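Local coordinates for protein beta-xylanase (Caldicellulosiruptor kristjanssonii, PDB 7NWN) that probably binds carbohydrate through this family 9 carbohydrate-binding module, part of a multimodular, hyperthermostable xylanase-glucuronoyl esterase, at residues A[87-99]-A[111-124]. Residues are numbered along the deposited sequence; the frame is centred on the assembly and turned at random.
Sequences TPYQQDSVEIFLD and DDLHYRVNYNNFKT. With CA (calcium ion), chain S; CA (calcium ion), chain Q; EDO (1,2-ethanediol), chain I.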
# COMPACT_ATOMS: atom_id res chain seq x y z
N THR A 87 4.51 -19.82 -3.54
CA THR A 87 5.23 -18.57 -3.79
C THR A 87 4.28 -17.41 -3.49
O THR A 87 3.25 -17.28 -4.14
CB THR A 87 5.72 -18.46 -5.24
OG1 THR A 87 6.52 -19.61 -5.52
CG2 THR A 87 6.57 -17.23 -5.51
N PRO A 88 4.63 -16.53 -2.51
CA PRO A 88 3.77 -15.41 -2.11
C PRO A 88 3.22 -14.53 -3.22
O PRO A 88 2.02 -14.23 -3.19
CB PRO A 88 4.62 -14.63 -1.08
CG PRO A 88 5.57 -15.71 -0.51
CD PRO A 88 5.84 -16.63 -1.68
N TYR A 89 4.07 -14.15 -4.21
CA TYR A 89 3.58 -13.22 -5.20
C TYR A 89 2.73 -13.96 -6.25
O TYR A 89 2.16 -13.30 -7.11
CB TYR A 89 4.67 -12.43 -5.91
CG TYR A 89 5.66 -13.28 -6.68
CD1 TYR A 89 5.40 -13.71 -7.99
CD2 TYR A 89 6.88 -13.62 -6.10
CE1 TYR A 89 6.33 -14.47 -8.69
CE2 TYR A 89 7.82 -14.37 -6.80
CZ TYR A 89 7.53 -14.80 -8.09
OH TYR A 89 8.46 -15.53 -8.78
N GLN A 90 2.66 -15.30 -6.13
CA GLN A 90 1.76 -16.07 -7.01
C GLN A 90 0.38 -16.30 -6.36
O GLN A 90 -0.39 -17.15 -6.81
CB GLN A 90 2.42 -17.38 -7.46
CG GLN A 90 3.65 -17.13 -8.32
CD GLN A 90 3.54 -17.83 -9.65
OE1 GLN A 90 2.63 -17.60 -10.46
NE2 GLN A 90 4.45 -18.76 -9.86
N GLN A 91 0.07 -15.56 -5.28
CA GLN A 91 -1.24 -15.55 -4.65
C GLN A 91 -1.88 -14.18 -4.88
O GLN A 91 -1.17 -13.17 -4.99
CB GLN A 91 -1.10 -15.83 -3.16
CG GLN A 91 -0.18 -17.00 -2.82
CD GLN A 91 0.16 -17.06 -1.35
OE1 GLN A 91 -0.17 -16.17 -0.57
NE2 GLN A 91 0.84 -18.12 -0.92
N ASP A 92 -3.20 -14.14 -4.83
CA ASP A 92 -3.88 -12.85 -4.92
C ASP A 92 -3.49 -12.03 -3.68
O ASP A 92 -3.72 -12.48 -2.57
CB ASP A 92 -5.39 -13.06 -4.92
CG ASP A 92 -5.95 -13.45 -6.28
OD1 ASP A 92 -5.67 -12.75 -7.27
OD2 ASP A 92 -6.65 -14.44 -6.35
N SER A 93 -2.86 -10.88 -3.88
CA SER A 93 -2.13 -10.20 -2.83
C SER A 93 -1.90 -8.77 -3.28
O SER A 93 -2.06 -8.46 -4.47
CB SER A 93 -0.82 -10.94 -2.49
OG SER A 93 -0.02 -11.06 -3.63
N VAL A 94 -1.61 -7.89 -2.32
CA VAL A 94 -1.20 -6.54 -2.66
C VAL A 94 0.23 -6.33 -2.11
O VAL A 94 0.60 -6.94 -1.13
CB VAL A 94 -2.17 -5.45 -2.16
CG1 VAL A 94 -3.60 -5.65 -2.63
CG2 VAL A 94 -2.09 -5.26 -0.68
N GLU A 95 1.02 -5.47 -2.76
CA GLU A 95 2.38 -5.20 -2.29
C GLU A 95 2.53 -3.69 -2.17
O GLU A 95 1.97 -2.93 -2.97
CB GLU A 95 3.38 -5.66 -3.34
CG GLU A 95 3.35 -7.17 -3.58
CD GLU A 95 4.40 -7.72 -4.51
OE1 GLU A 95 5.29 -6.94 -4.94
OE2 GLU A 95 4.33 -8.92 -4.81
N ILE A 96 3.28 -3.29 -1.13
CA ILE A 96 3.50 -1.89 -0.79
C ILE A 96 5.02 -1.73 -0.72
O ILE A 96 5.67 -2.52 -0.06
CB ILE A 96 2.80 -1.51 0.54
CG1 ILE A 96 1.27 -1.63 0.38
CG2 ILE A 96 3.15 -0.07 0.99
CD1 ILE A 96 0.58 -1.86 1.71
N PHE A 97 5.53 -0.72 -1.41
CA PHE A 97 6.94 -0.39 -1.44
C PHE A 97 7.11 1.02 -0.87
O PHE A 97 6.31 1.89 -1.22
CB PHE A 97 7.38 -0.36 -2.91
CG PHE A 97 7.11 -1.60 -3.75
CD1 PHE A 97 5.83 -1.88 -4.23
CD2 PHE A 97 8.15 -2.47 -4.09
CE1 PHE A 97 5.60 -2.97 -5.06
CE2 PHE A 97 7.94 -3.56 -4.94
CZ PHE A 97 6.66 -3.80 -5.42
N LEU A 98 8.15 1.23 -0.05
CA LEU A 98 8.43 2.55 0.50
C LEU A 98 9.94 2.83 0.49
O LEU A 98 10.74 1.99 0.92
CB LEU A 98 7.89 2.62 1.94
CG LEU A 98 7.74 4.03 2.52
CD1 LEU A 98 6.66 4.83 1.80
CD2 LEU A 98 7.46 3.94 4.03
N ASP A 99 10.31 4.02 -0.02
CA ASP A 99 11.67 4.55 0.09
C ASP A 99 11.55 5.74 1.05
O ASP A 99 11.17 6.83 0.62
CB ASP A 99 12.16 4.97 -1.30
CG ASP A 99 13.47 5.79 -1.40
OD1 ASP A 99 14.24 5.90 -0.41
OD2 ASP A 99 13.68 6.36 -2.50
N ASP A 111 16.89 1.51 4.41
CA ASP A 111 15.61 2.10 4.75
C ASP A 111 14.48 1.70 3.77
O ASP A 111 13.38 2.25 3.86
CB ASP A 111 15.75 3.63 4.70
CG ASP A 111 15.87 4.11 3.26
OD1 ASP A 111 16.80 3.59 2.55
OD2 ASP A 111 14.98 4.92 2.81
N ASP A 112 14.75 0.87 2.74
CA ASP A 112 13.75 0.59 1.71
C ASP A 112 12.87 -0.59 2.15
O ASP A 112 13.33 -1.50 2.82
CB ASP A 112 14.36 0.42 0.32
CG ASP A 112 15.08 1.68 -0.16
OD1 ASP A 112 14.48 2.76 -0.07
OD2 ASP A 112 16.21 1.55 -0.67
N LEU A 113 11.56 -0.49 1.87
CA LEU A 113 10.62 -1.49 2.37
C LEU A 113 9.85 -2.07 1.19
O LEU A 113 9.45 -1.34 0.28
CB LEU A 113 9.65 -0.86 3.38
CG LEU A 113 10.28 -0.10 4.57
CD1 LEU A 113 9.18 0.51 5.44
CD2 LEU A 113 11.22 -0.96 5.41
N HIS A 114 9.60 -3.39 1.29
CA HIS A 114 8.72 -4.05 0.34
C HIS A 114 7.94 -5.16 1.07
O HIS A 114 8.52 -6.17 1.47
CB HIS A 114 9.54 -4.57 -0.87
CG HIS A 114 8.74 -5.27 -1.91
ND1 HIS A 114 9.31 -6.13 -2.82
CD2 HIS A 114 7.42 -5.26 -2.17
CE1 HIS A 114 8.38 -6.61 -3.60
NE2 HIS A 114 7.21 -6.10 -3.23
N TYR A 115 6.65 -4.88 1.25
CA TYR A 115 5.77 -5.75 2.04
C TYR A 115 4.67 -6.27 1.11
O TYR A 115 4.41 -5.65 0.08
CB TYR A 115 5.11 -4.93 3.15
CG TYR A 115 6.06 -4.46 4.23
CD1 TYR A 115 6.89 -5.33 4.90
CD2 TYR A 115 6.08 -3.12 4.61
CE1 TYR A 115 7.76 -4.88 5.90
CE2 TYR A 115 6.89 -2.67 5.65
CZ TYR A 115 7.77 -3.54 6.27
OH TYR A 115 8.57 -3.09 7.29
N ARG A 116 4.05 -7.38 1.52
CA ARG A 116 3.00 -8.04 0.73
C ARG A 116 2.00 -8.62 1.73
O ARG A 116 2.42 -9.06 2.80
CB ARG A 116 3.59 -9.20 -0.11
CG ARG A 116 2.62 -9.94 -1.04
CD ARG A 116 3.28 -11.15 -1.78
NE ARG A 116 4.35 -10.67 -2.69
CZ ARG A 116 5.66 -10.65 -2.40
NH1 ARG A 116 6.12 -11.15 -1.26
NH2 ARG A 116 6.50 -10.10 -3.26
N VAL A 117 0.69 -8.59 1.39
CA VAL A 117 -0.31 -9.26 2.21
C VAL A 117 -1.34 -9.83 1.23
O VAL A 117 -1.71 -9.16 0.25
CB VAL A 117 -0.95 -8.31 3.26
CG1 VAL A 117 -1.52 -7.03 2.64
CG2 VAL A 117 -1.98 -8.99 4.15
N ASN A 118 -1.71 -11.10 1.45
CA ASN A 118 -2.73 -11.72 0.61
C ASN A 118 -4.14 -11.49 1.19
O ASN A 118 -4.28 -10.94 2.28
CB ASN A 118 -2.39 -13.19 0.35
CG ASN A 118 -2.69 -14.14 1.49
OD1 ASN A 118 -3.32 -13.80 2.49
ND2 ASN A 118 -2.28 -15.40 1.33
N TYR A 119 -5.19 -11.96 0.48
CA TYR A 119 -6.57 -11.65 0.85
C TYR A 119 -6.92 -12.35 2.16
O TYR A 119 -7.87 -11.91 2.77
CB TYR A 119 -7.57 -12.03 -0.27
CG TYR A 119 -7.54 -13.49 -0.61
CD1 TYR A 119 -6.60 -14.00 -1.50
CD2 TYR A 119 -8.34 -14.40 0.07
CE1 TYR A 119 -6.52 -15.36 -1.77
CE2 TYR A 119 -8.29 -15.76 -0.21
CZ TYR A 119 -7.37 -16.25 -1.13
OH TYR A 119 -7.26 -17.61 -1.37
N ASN A 120 -6.17 -13.39 2.60
CA ASN A 120 -6.36 -14.05 3.90
C ASN A 120 -5.53 -13.40 5.02
O ASN A 120 -5.41 -13.97 6.12
CB ASN A 120 -6.04 -15.55 3.87
CG ASN A 120 -7.11 -16.30 3.12
OD1 ASN A 120 -8.29 -15.92 3.17
ND2 ASN A 120 -6.71 -17.30 2.35
N ASN A 121 -4.92 -12.26 4.69
CA ASN A 121 -4.14 -11.48 5.65
C ASN A 121 -2.78 -12.09 6.00
O ASN A 121 -2.19 -11.72 7.04
CB ASN A 121 -4.88 -11.25 6.97
CG ASN A 121 -4.36 -9.97 7.64
OD1 ASN A 121 -4.09 -8.99 6.95
ND2 ASN A 121 -4.29 -9.98 8.97
N PHE A 122 -2.29 -12.98 5.11
CA PHE A 122 -0.95 -13.58 5.28
C PHE A 122 0.07 -12.58 4.74
O PHE A 122 0.04 -12.21 3.56
CB PHE A 122 -0.87 -14.92 4.52
CG PHE A 122 0.52 -15.52 4.49
CD1 PHE A 122 1.12 -15.97 5.66
CD2 PHE A 122 1.24 -15.60 3.30
CE1 PHE A 122 2.41 -16.49 5.65
CE2 PHE A 122 2.52 -16.14 3.29
CZ PHE A 122 3.11 -16.57 4.47
N LYS A 123 0.98 -12.17 5.60
CA LYS A 123 1.96 -11.15 5.26
C LYS A 123 3.34 -11.75 4.98
O LYS A 123 3.79 -12.64 5.70
CB LYS A 123 2.16 -10.23 6.47
CG LYS A 123 0.98 -9.33 6.80
CD LYS A 123 1.09 -8.90 8.28
CE LYS A 123 0.53 -9.92 9.26
NZ LYS A 123 -0.96 -10.10 9.14
N THR A 124 4.06 -11.15 4.02
CA THR A 124 5.47 -11.47 3.80
C THR A 124 6.25 -10.15 3.65
O THR A 124 5.68 -9.13 3.25
CB THR A 124 5.66 -12.38 2.56
OG1 THR A 124 4.81 -11.90 1.52
CG2 THR A 124 5.31 -13.83 2.82
CA CA S . 15.66 4.65 0.62
CA CA Q . -7.67 -13.69 -8.58
C1 EDO I . 16.65 -3.46 3.66
O1 EDO I . 15.91 -3.00 2.49
C2 EDO I . 16.08 -4.33 4.78
O2 EDO I . 15.84 -5.72 4.50
O HOH W 1 16.35 4.12 -1.74
O HOH W 2 -8.71 -13.96 -10.94
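Glu95 OE2 takes Arg116 NE at 2.7 Å in a salt bridge, while Glu95 OE1 accepts His114 NE2, also at 2.7 Å, across neighbouring antiparallel strands of the beta-sandwich of this family 9 module. Both donors come from above the carboxylate plane, which stands 86° to the guanidinium, yet each keeps the oxygen near its own plane. Arg116 reaches there with CG anti to the backbone N (chi1 -177°) and a bend at chi3; its NH2 forms a further salt bridge with Asp126, and Thr124 OG1 receives NH1. Beside this group, the His114 ring lies in an offset stack on Phe97, centroids 3.9 Å apart and planes at 15°, so hydrogen bond and stack together fix its rotation. A calcium ion joins the far strand ends: Asp99 and Asp112 each give OD1, Asp111 chelates with both oxygens, and Asp103 completes the protein ligands. At the other end Asn118 ND2 donates to Gln91 OE1, the Gln91 amide being also held by Asn85; Asp92, its OD2 bonded by Asn82 N, chelates a second calcium with Asp78, Val80 and Ala171. Paired backbone bonds link Val94 with Val117, Ile96 with Tyr115 and Leu98 with Leu113; these side chains share the opposite face, where Val94 CG2 meets Val117 CG1 at 3.8 Å.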